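Side-chain contact in M32 carboxypeptidase (Chitinophagaceae bacterium, PDB 7A03), which is a metallopeptidase of the carboxypeptidase Taq (M32) family, which probably uses a bound metal ion to remove amino acids from the C-terminal end of peptides: residues K99-A103 with S104-E108. Residues are numbered along the deposited sequence; the frame is centred on the assembly and turned at random.
Sequences KKYPA and SLVAE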
loop_
_atom_site.group_PDB
_atom_site.type_symbol
_atom_site.label_atom_id
_atom_site.label_comp_id
_atom_site.label_asym_id
_atom_site.label_seq_id
_atom_site.Cartn_x
_atom_site.Cartn_y
_atom_site.Cartn_z
ATOM N N LYS A 99 3.721 -5.527 -25.070
ATOM C CA LYS A 99 4.296 -5.725 -26.393
ATOM C C LYS A 99 5.706 -5.165 -26.506
ATOM O O LYS A 99 6.406 -5.481 -27.474
ATOM C CB LYS A 99 3.365 -5.160 -27.471
ATOM C CG LYS A 99 1.919 -5.663 -27.361
ATOM C CD LYS A 99 1.790 -7.133 -27.765
ATOM C CE LYS A 99 0.410 -7.692 -27.405
ATOM N NZ LYS A 99 0.204 -9.083 -27.909
ATOM N N LYS A 100 6.144 -4.356 -25.538
ATOM C CA LYS A 100 7.539 -3.907 -25.562
ATOM C C LYS A 100 8.542 -5.036 -25.274
ATOM O O LYS A 100 9.679 -4.978 -25.755
ATOM C CB LYS A 100 7.745 -2.740 -24.591
ATOM C CG LYS A 100 7.254 -1.404 -25.121
ATOM C CD LYS A 100 7.230 -0.348 -24.018
ATOM C CE LYS A 100 6.443 0.886 -24.446
ATOM N NZ LYS A 100 5.853 1.605 -23.279
ATOM N N TYR A 101 8.164 -6.055 -24.501
ATOM C CA TYR A 101 9.157 -6.993 -23.955
ATOM C C TYR A 101 9.495 -8.092 -24.960
ATOM O O TYR A 101 8.584 -8.733 -25.499
ATOM C CB TYR A 101 8.617 -7.688 -22.721
ATOM C CG TYR A 101 8.547 -6.844 -21.478
ATOM C CD1 TYR A 101 7.596 -5.843 -21.358
ATOM C CD2 TYR A 101 9.411 -7.069 -20.405
ATOM C CE1 TYR A 101 7.515 -5.077 -20.214
ATOM C CE2 TYR A 101 9.331 -6.310 -19.258
ATOM C CZ TYR A 101 8.385 -5.314 -19.170
ATOM O OH TYR A 101 8.302 -4.558 -18.026
ATOM N N PRO A 102 10.774 -8.389 -25.173
ATOM C CA PRO A 102 11.133 -9.600 -25.923
ATOM C C PRO A 102 10.830 -10.832 -25.087
ATOM O O PRO A 102 10.963 -10.828 -23.860
ATOM C CB PRO A 102 12.646 -9.456 -26.137
ATOM C CG PRO A 102 12.991 -8.040 -25.708
ATOM C CD PRO A 102 11.962 -7.660 -24.700
ATOM N N ALA A 103 10.424 -11.905 -25.776
ATOM C CA ALA A 103 10.042 -13.137 -25.092
ATOM C C ALA A 103 11.183 -13.691 -24.239
ATOM O O ALA A 103 10.947 -14.206 -23.134
ATOM C CB ALA A 103 9.541 -14.174 -26.108
ATOM N N SER A 104 12.426 -13.579 -24.725
ATOM C CA SER A 104 13.568 -14.097 -23.978
ATOM C C SER A 104 13.733 -13.377 -22.645
ATOM O O SER A 104 14.020 -14.011 -21.623
ATOM C CB SER A 104 14.842 -13.978 -24.810
ATOM O OG SER A 104 15.102 -12.633 -25.153
ATOM N N LEU A 105 13.513 -12.058 -22.631
ATOM C CA LEU A 105 13.590 -11.300 -21.383
ATOM C C LEU A 105 12.488 -11.700 -20.404
ATOM O O LEU A 105 12.737 -11.839 -19.201
ATOM C CB LEU A 105 13.540 -9.800 -21.666
ATOM C CG LEU A 105 13.647 -8.944 -20.396
ATOM C CD1 LEU A 105 14.935 -9.289 -19.635
ATOM C CD2 LEU A 105 13.587 -7.455 -20.745
ATOM N N VAL A 106 11.258 -11.897 -20.894
ATOM C CA VAL A 106 10.179 -12.369 -20.026
ATOM C C VAL A 106 10.562 -13.695 -19.375
ATOM O O VAL A 106 10.424 -13.878 -18.158
ATOM C CB VAL A 106 8.859 -12.476 -20.812
ATOM C CG1 VAL A 106 7.724 -12.885 -19.884
ATOM C CG2 VAL A 106 8.545 -11.159 -21.519
ATOM N N ALA A 107 11.067 -14.638 -20.184
ATOM C CA ALA A 107 11.444 -15.935 -19.633
ATOM C C ALA A 107 12.589 -15.810 -18.630
ATOM O O ALA A 107 12.572 -16.460 -17.574
ATOM C CB ALA A 107 11.808 -16.896 -20.768
ATOM N N GLU A 108 13.589 -14.979 -18.945
ATOM C CA GLU A 108 14.723 -14.777 -18.042
ATOM C C GLU A 108 14.279 -14.180 -16.711
ATOM O O GLU A 108 14.734 -14.614 -15.646
ATOM C CB GLU A 108 15.770 -13.888 -18.704
ATOM C CG GLU A 108 16.517 -14.577 -19.836
ATOM C CD GLU A 108 17.242 -13.596 -20.723
ATOM O OE1 GLU A 108 17.088 -12.376 -20.509
ATOM O OE2 GLU A 108 17.964 -14.042 -21.640
#
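Y101 leans on the start of the following helix through two points: its CB rests 3.7 Å from CG2 of V106, and its ring atom CD2 approaches CD2 of L105 at a looser 4.2 Å. Both methyls come obliquely to the ring. V106 puts CG2 there because that methyl is anti to its own carbonyl carbon, while CG1, anti to N (chi1 -177°), turns from the tyrosine. The tight part is here, CG2 of V106 also lying 3.4 Å from O of P102. The pyrrolidine of P102 runs alongside L105, pointing the same way, with CD 4.0 Å from CB of L105. L105 is the buried residue and, like Y101, packs on helix 129-150; the Y101 hydroxyl hydrogen-bonds E146 on that helix and K97. On the solvent side the contact thins out: A103 and S104 are exposed residues, and OG of S104 comes no nearer than 4.1 Å to CB of P102. Backbone bonds lock the turn, V106 N to P102 O (3.2 Å, N-H...O 164°) and A107 N to A103 O (3.0 Å). With P102 at the N-cap and these first i to i+4 bonds, this is the N-terminus of an alpha-helix, 103-126, set just after the short turn that follows helix 82-100.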